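Local coordinates for protein VIN1 (Oscarella pearsei, PDB 6BFI) that binds actin filaments and may play a role in cell-cell adhesion, as a member of the vinculin/alpha-catenin family, at residues A[559-564]-A[607-612]; A[649-654]-A[699-704]. One frame throughout, in Å; residues are numbered along the deposited sequence.

Contact 1: residues A[559-564]-A[607-612]; sequences AKLSSA and AAVRSV
V612 reaches across from helix 589-615 and sets its two methyl groups against the backbone and side chains of helix 555-569, straddling the surface between L561 and A564. The branch anti to its backbone N, CG1 (chi1 174°), lies over the start of L561, with V612 CG1 3.7 Å from L561 N and almost as near L561 CA. Its other methyl turns to the next helical turn, where V612 CG2 comes to 4.0 Å from A564 CB. A beta-branched residue suits this place because one short side chain serves two neighbours without needing to bend.

A564 answers from the other side. Its methyl points at helix 589-615, A564 CB standing 3.8 Å from V609 CG2, while A608 CB flanks it at 4.3 Å. The small residue lets the backbones close in here: A564 CA and V609 CA are 5.1 Å apart, against 6.0 Å between L561 CA and V612 CA.

V609 likewise divides its methyls, CG2 going to A564 and CG1 to L561. The leucine, with CG anti to the backbone N (chi1 -173°), swings toward the partner helix until L561 CD1 touches V609 CG1 at 3.7 Å, the two side chains meeting aslant. Both also touch A545, so that helix 524-550 packs against this side of the pair. K560 lends only the root of its chain, its CB near V612 CG1, and the extended remainder carries the ammonium away. No hydrogen bond joins the two segments; the side chains meet through apolar atoms, partly against backbone.

The segments run antiparallel at 168°, their axes 8.9 Å apart, and M500 of helix 496-519 also touches V609. Such close, nearly aligned packing of amphipathic helices is characteristic of the helical bundles from which vinculin-family proteins are built.

Contact 2: residues A[649-654]-A[699-704]; sequences AEMQEA and ARKMAM
This is a buried, nearly perpendicular helix crossing, in which segment 649-654, of the short helix 649-659, crosses segment 699-704 of helix 690-710 at 86°, the axes 8.7 Å apart. M704 is the knob, set in a hole formed by E650, M651, E653 and A654. Bends at chi2 and chi3 fold its thioether over the methyl of A654, M704 SD lying 3.6 Å from A654 CB, and carry CE between the E650 and E653 side chains. An alanine here, lacking the thioether, would probably leave a gap between E650, E653 and A654 and let the helices shift.

A654 is small enough to let the helices meet closely, A654 CB coming to 3.4 Å from R700 O. In this all-helical, vinculin-family chain the short helix packs across its partner rather than along it. M651, also a wall of that hole, packs on R700 and K701, its flexible chain curling to bring M651 SD within 3.8 Å of both R700 CB and K701 CG. R700, extended from CG to NE, crosses the M651 side chain at about a right angle, with R700 CD 3.6 Å from M651 O, and its guanidinium continues to a salt bridge with E655. Two further charges are paired on helix 718-745, E650 with R724 and K701 with E728; E650 also hydrogen-bonds Y708.

Overall arrangement
Following the chain from the N terminus, contact 1 comes first: helix 589-615 comes back against helix 555-569 after 42 intervening residues, mostly helical and including helix 572-584. That loop is closed before contact 2 opens, so the two are in series and neither nest nor cross. Beyond helix 589-615 the chain passes through an unmodelled stretch, 628-646, to helix 649-659, which meets helix 690-710 after a further 44 residues that include helix 669-682. The contact centres lie 53 Å apart and their nearest atoms about 40 Å apart. Contact 1 joins helices of the group 496-615, while contact 2 joins helix 649-659 to helix 690-710, with helix 718-745 alongside.

Contact 1: residues A[559-564]-A[607-612]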
ATOM      1  N   ALA A 559     -24.769   5.849 -13.397  1.00 71.87           N
ATOM      2  CA  ALA A 559     -25.550   6.572 -14.395  1.00 73.52           C
ATOM      3  C   ALA A 559     -26.178   7.827 -13.801  1.00 73.39           C
ATOM      4  O   ALA A 559     -26.113   8.909 -14.398  1.00 75.98           O
ATOM      5  CB  ALA A 559     -26.622   5.656 -14.986  1.00 76.34           C
ATOM      6  N   LYS A 560     -26.795   7.703 -12.621  1.00 72.06           N
ATOM      7  CA  LYS A 560     -27.393   8.866 -11.971  1.00 71.47           C
ATOM      8  C   LYS A 560     -26.339   9.925 -11.664  1.00 65.70           C
ATOM      9  O   LYS A 560     -26.532  11.115 -11.947  1.00 69.46           O
ATOM     10  CB  LYS A 560     -28.112   8.441 -10.689  1.00 74.09           C
ATOM     11  CG  LYS A 560     -29.339   7.570 -10.909  1.00 77.32           C
ATOM     12  CD  LYS A 560     -29.898   7.076  -9.579  1.00 80.92           C
ATOM     13  CE  LYS A 560     -31.182   6.281  -9.768  1.00 86.64           C
ATOM     14  NZ  LYS A 560     -31.688   5.719  -8.482  1.00 87.71           N
ATOM     15  N   LEU A 561     -25.212   9.504 -11.084  1.00 63.07           N
ATOM     16  CA  LEU A 561     -24.147  10.448 -10.769  1.00 60.99           C
ATOM     17  C   LEU A 561     -23.573  11.083 -12.028  1.00 65.23           C
ATOM     18  O   LEU A 561     -23.180  12.255 -12.010  1.00 71.07           O
ATOM     19  CB  LEU A 561     -23.045   9.748  -9.975  1.00 58.40           C
ATOM     20  CG  LEU A 561     -21.943  10.654  -9.432  1.00 60.08           C
ATOM     21  CD1 LEU A 561     -22.554  11.804  -8.646  1.00 53.30           C
ATOM     22  CD2 LEU A 561     -20.972   9.860  -8.569  1.00 52.23           C
ATOM     23  N   SER A 562     -23.521  10.331 -13.130  1.00 65.23           N
ATOM     24  CA  SER A 562     -23.070  10.909 -14.390  1.00 66.00           C
ATOM     25  C   SER A 562     -24.054  11.954 -14.895  1.00 71.61           C
ATOM     26  O   SER A 562     -23.647  12.990 -15.431  1.00 74.66           O
ATOM     27  CB  SER A 562     -22.869   9.810 -15.434  1.00 63.53           C
ATOM     28  OG  SER A 562     -21.848   8.916 -15.036  1.00 64.07           O
ATOM     29  N   SER A 563     -25.355  11.705 -14.729  1.00 70.95           N
ATOM     30  CA  SER A 563     -26.343  12.700 -15.133  1.00 71.03           C
ATOM     31  C   SER A 563     -26.218  13.970 -14.299  1.00 72.57           C
ATOM     32  O   SER A 563     -26.282  15.083 -14.837  1.00 77.82           O
ATOM     33  CB  SER A 563     -27.752  12.120 -15.026  1.00 69.85           C
ATOM     34  OG  SER A 563     -27.957  11.102 -15.992  1.00 67.95           O
ATOM     35  N   ALA A 564     -26.021  13.827 -12.985  1.00 68.61           N
ATOM     36  CA  ALA A 564     -25.887  15.004 -12.131  1.00 65.07           C
ATOM     37  C   ALA A 564     -24.612  15.780 -12.451  1.00 65.72           C
ATOM     38  O   ALA A 564     -24.633  17.011 -12.557  1.00 67.21           O
ATOM     39  CB  ALA A 564     -25.916  14.593 -10.660  1.00 58.04           C
ATOM     40  N   ALA A 607     -26.134  20.811  -5.698  1.00 69.07           N
ATOM     41  CA  ALA A 607     -27.115  20.146  -4.848  1.00 60.71           C
ATOM     42  C   ALA A 607     -27.556  18.812  -5.437  1.00 66.76           C
ATOM     43  O   ALA A 607     -27.811  17.861  -4.692  1.00 59.87           O
ATOM     44  CB  ALA A 607     -28.325  21.056  -4.629  1.00 64.88           C
ATOM     45  N   ALA A 608     -27.641  18.719  -6.766  1.00 62.30           N
ATOM     46  CA  ALA A 608     -28.040  17.462  -7.395  1.00 60.35           C
ATOM     47  C   ALA A 608     -26.987  16.382  -7.178  1.00 63.92           C
ATOM     48  O   ALA A 608     -27.314  15.248  -6.798  1.00 64.93           O
ATOM     49  CB  ALA A 608     -28.294  17.677  -8.886  1.00 62.34           C
ATOM     50  N   VAL A 609     -25.714  16.714  -7.412  1.00 57.15           N
ATOM     51  CA  VAL A 609     -24.647  15.738  -7.189  1.00 55.51           C
ATOM     52  C   VAL A 609     -24.629  15.296  -5.728  1.00 60.09           C
ATOM     53  O   VAL A 609     -24.541  14.097  -5.414  1.00 54.40           O
ATOM     54  CB  VAL A 609     -23.290  16.320  -7.621  1.00 54.73           C
ATOM     55  CG1 VAL A 609     -22.190  15.276  -7.472  1.00 53.28           C
ATOM     56  CG2 VAL A 609     -23.368  16.833  -9.054  1.00 55.59           C
ATOM     57  N   ARG A 610     -24.721  16.266  -4.811  1.00 60.91           N
ATOM     58  CA  ARG A 610     -24.794  15.953  -3.390  1.00 61.32           C
ATOM     59  C   ARG A 610     -25.986  15.061  -3.076  1.00 68.83           C
ATOM     60  O   ARG A 610     -25.910  14.223  -2.171  1.00 71.68           O
ATOM     61  CB  ARG A 610     -24.866  17.247  -2.575  1.00 60.25           C
ATOM     62  CG  ARG A 610     -24.701  17.066  -1.074  1.00 64.32           C
ATOM     63  CD  ARG A 610     -26.038  16.997  -0.339  1.00 70.44           C
ATOM     64  NE  ARG A 610     -26.834  18.210  -0.517  1.00 79.77           N
ATOM     65  CZ  ARG A 610     -27.975  18.263  -1.197  1.00 84.95           C
ATOM     66  NH1 ARG A 610     -28.467  17.165  -1.756  1.00 88.94           N
ATOM     67  NH2 ARG A 610     -28.631  19.410  -1.310  1.00 83.31           N
ATOM     68  N   SER A 611     -27.089  15.218  -3.811  1.00 69.30           N
ATOM     69  CA  SER A 611     -28.263  14.389  -3.561  1.00 65.99           C
ATOM     70  C   SER A 611     -28.043  12.959  -4.035  1.00 65.67           C
ATOM     71  O   SER A 611     -28.497  12.011  -3.384  1.00 68.78           O
ATOM     72  CB  SER A 611     -29.492  14.989  -4.242  1.00 65.66           C
ATOM     73  OG  SER A 611     -30.570  14.067  -4.219  1.00 67.08           O
ATOM     74  N   VAL A 612     -27.365  12.782  -5.171  1.00 57.24           N
ATOM     75  CA  VAL A 612     -27.087  11.430  -5.652  1.00 58.91           C
ATOM     76  C   VAL A 612     -26.165  10.704  -4.678  1.00 55.58           C
ATOM     77  O   VAL A 612     -26.442   9.573  -4.247  1.00 57.43           O
ATOM     78  CB  VAL A 612     -26.492  11.471  -7.070  1.00 60.82           C
ATOM     79  CG1 VAL A 612     -26.075  10.076  -7.507  1.00 61.87           C
ATOM     80  CG2 VAL A 612     -27.501  12.055  -8.046  1.00 63.30           C
TER

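Contact 2: residues A[649-654]-A[699-704]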
ATOM      1  N   ALA A 649      -9.905 -34.465  18.282  1.00104.92           N
ATOM      2  CA  ALA A 649      -9.021 -34.286  19.431  1.00101.32           C
ATOM      3  C   ALA A 649      -7.941 -33.247  19.161  1.00 97.56           C
ATOM      4  O   ALA A 649      -7.542 -32.512  20.073  1.00101.86           O
ATOM      5  CB  ALA A 649      -8.389 -35.623  19.816  1.00101.44           C
ATOM      6  N   GLU A 650      -7.463 -33.165  17.919  1.00 89.93           N
ATOM      7  CA  GLU A 650      -6.417 -32.207  17.575  1.00 86.62           C
ATOM      8  C   GLU A 650      -6.919 -30.773  17.716  1.00 78.40           C
ATOM      9  O   GLU A 650      -6.331 -29.955  18.438  1.00 76.29           O
ATOM     10  CB  GLU A 650      -5.928 -32.478  16.151  1.00 88.43           C
ATOM     11  CG  GLU A 650      -4.432 -32.337  15.955  1.00 88.68           C
ATOM     12  CD  GLU A 650      -3.977 -32.858  14.604  1.00 91.59           C
ATOM     13  OE1 GLU A 650      -4.839 -33.278  13.803  1.00 94.06           O
ATOM     14  OE2 GLU A 650      -2.755 -32.851  14.346  1.00 90.33           O
ATOM     15  N   MET A 651      -8.022 -30.454  17.034  1.00 76.47           N
ATOM     16  CA  MET A 651      -8.565 -29.103  17.095  1.00 74.66           C
ATOM     17  C   MET A 651      -9.149 -28.790  18.466  1.00 73.44           C
ATOM     18  O   MET A 651      -9.220 -27.618  18.852  1.00 69.80           O
ATOM     19  CB  MET A 651      -9.622 -28.916  16.008  1.00 74.80           C
ATOM     20  CG  MET A 651      -9.126 -29.220  14.602  1.00 74.20           C
ATOM     21  SD  MET A 651      -7.789 -28.136  14.062  1.00 71.38           S
ATOM     22  CE  MET A 651      -6.350 -29.174  14.310  1.00 72.74           C
ATOM     23  N   GLN A 652      -9.577 -29.813  19.209  1.00 75.01           N
ATOM     24  CA  GLN A 652     -10.060 -29.589  20.569  1.00 77.42           C
ATOM     25  C   GLN A 652      -8.913 -29.202  21.495  1.00 74.38           C
ATOM     26  O   GLN A 652      -9.026 -28.249  22.279  1.00 73.83           O
ATOM     27  CB  GLN A 652     -10.775 -30.839  21.085  1.00 80.91           C
ATOM     28  CG  GLN A 652     -10.995 -30.861  22.592  1.00 88.43           C
ATOM     29  CD  GLN A 652     -11.975 -29.804  23.067  1.00 91.40           C
ATOM     30  OE1 GLN A 652     -12.783 -29.293  22.291  1.00 89.50           O
ATOM     31  NE2 GLN A 652     -11.909 -29.474  24.352  1.00 94.84           N
ATOM     32  N   GLU A 653      -7.797 -29.933  21.415  1.00 69.46           N
ATOM     33  CA  GLU A 653      -6.621 -29.560  22.193  1.00 70.69           C
ATOM     34  C   GLU A 653      -6.125 -28.175  21.799  1.00 73.01           C
ATOM     35  O   GLU A 653      -5.694 -27.395  22.656  1.00 78.20           O
ATOM     36  CB  GLU A 653      -5.515 -30.598  22.010  1.00 72.12           C
ATOM     37  CG  GLU A 653      -4.236 -30.269  22.763  1.00 78.30           C
ATOM     38  CD  GLU A 653      -3.105 -31.222  22.437  1.00 86.51           C
ATOM     39  OE1 GLU A 653      -3.372 -32.267  21.805  1.00 91.83           O
ATOM     40  OE2 GLU A 653      -1.951 -30.925  22.809  1.00 87.55           O
ATOM     41  N   ALA A 654      -6.186 -27.849  20.504  1.00 71.26           N
ATOM     42  CA  ALA A 654      -5.806 -26.507  20.075  1.00 71.24           C
ATOM     43  C   ALA A 654      -6.763 -25.450  20.613  1.00 75.11           C
ATOM     44  O   ALA A 654      -6.339 -24.327  20.909  1.00 77.20           O
ATOM     45  CB  ALA A 654      -5.736 -26.444  18.551  1.00 69.73           C
ATOM     46  N   ALA A 699      -6.251 -21.005  12.860  1.00 61.30           N
ATOM     47  CA  ALA A 699      -5.550 -20.628  14.085  1.00 59.51           C
ATOM     48  C   ALA A 699      -5.250 -21.852  14.942  1.00 58.72           C
ATOM     49  O   ALA A 699      -4.130 -22.010  15.445  1.00 57.96           O
ATOM     50  CB  ALA A 699      -6.373 -19.607  14.869  1.00 56.35           C
ATOM     51  N   ARG A 700      -6.244 -22.729  15.120  1.00 57.80           N
ATOM     52  CA  ARG A 700      -6.022 -23.967  15.862  1.00 57.89           C
ATOM     53  C   ARG A 700      -4.871 -24.766  15.260  1.00 56.52           C
ATOM     54  O   ARG A 700      -3.940 -25.180  15.966  1.00 54.43           O
ATOM     55  CB  ARG A 700      -7.303 -24.805  15.878  1.00 60.08           C
ATOM     56  CG  ARG A 700      -8.522 -24.108  16.464  1.00 59.80           C
ATOM     57  CD  ARG A 700      -9.744 -25.016  16.411  1.00 63.54           C
ATOM     58  NE  ARG A 700     -10.969 -24.326  16.808  1.00 70.14           N
ATOM     59  CZ  ARG A 700     -11.955 -24.004  15.978  1.00 73.07           C
ATOM     60  NH1 ARG A 700     -11.875 -24.314  14.692  1.00 72.26           N
ATOM     61  NH2 ARG A 700     -13.030 -23.377  16.436  1.00 75.93           N
ATOM     62  N   LYS A 701      -4.916 -24.976  13.940  1.00 58.02           N
ATOM     63  CA  LYS A 701      -3.861 -25.725  13.266  1.00 54.64           C
ATOM     64  C   LYS A 701      -2.499 -25.070  13.459  1.00 51.40           C
ATOM     65  O   LYS A 701      -1.496 -25.762  13.673  1.00 55.27           O
ATOM     66  CB  LYS A 701      -4.190 -25.857  11.780  1.00 55.37           C
ATOM     67  CG  LYS A 701      -5.436 -26.686  11.489  1.00 58.31           C
ATOM     68  CD  LYS A 701      -5.774 -26.665  10.006  1.00 59.90           C
ATOM     69  CE  LYS A 701      -6.947 -27.576   9.686  1.00 63.26           C
ATOM     70  NZ  LYS A 701      -6.650 -28.996  10.013  1.00 66.30           N
ATOM     71  N   MET A 702      -2.442 -23.737  13.404  1.00 50.68           N
ATOM     72  CA  MET A 702      -1.161 -23.050  13.559  1.00 53.18           C
ATOM     73  C   MET A 702      -0.619 -23.205  14.976  1.00 55.79           C
ATOM     74  O   MET A 702       0.599 -23.326  15.171  1.00 55.29           O
ATOM     75  CB  MET A 702      -1.307 -21.574  13.192  1.00 53.03           C
ATOM     76  CG  MET A 702       0.004 -20.801  13.192  1.00 57.52           C
ATOM     77  SD  MET A 702       1.134 -21.264  11.854  1.00 61.27           S
ATOM     78  CE  MET A 702       0.271 -20.601  10.429  1.00 54.32           C
ATOM     79  N   ALA A 703      -1.507 -23.203  15.977  1.00 53.01           N
ATOM     80  CA  ALA A 703      -1.077 -23.484  17.344  1.00 54.75           C
ATOM     81  C   ALA A 703      -0.523 -24.899  17.463  1.00 56.99           C
ATOM     82  O   ALA A 703       0.497 -25.126  18.133  1.00 60.73           O
ATOM     83  CB  ALA A 703      -2.240 -23.280  18.316  1.00 57.61           C
ATOM     84  N   MET A 704      -1.180 -25.867  16.814  1.00 58.40           N
ATOM     85  CA  MET A 704      -0.643 -27.224  16.796  1.00 62.62           C
ATOM     86  C   MET A 704       0.741 -27.258  16.160  1.00 63.92           C
ATOM     87  O   MET A 704       1.636 -27.966  16.640  1.00 63.56           O
ATOM     88  CB  MET A 704      -1.596 -28.166  16.062  1.00 69.37           C
ATOM     89  CG  MET A 704      -2.958 -28.289  16.716  1.00 76.53           C
ATOM     90  SD  MET A 704      -2.831 -28.594  18.487  1.00 87.12           S
ATOM     91  CE  MET A 704      -2.009 -30.186  18.513  1.00 90.30           C
TER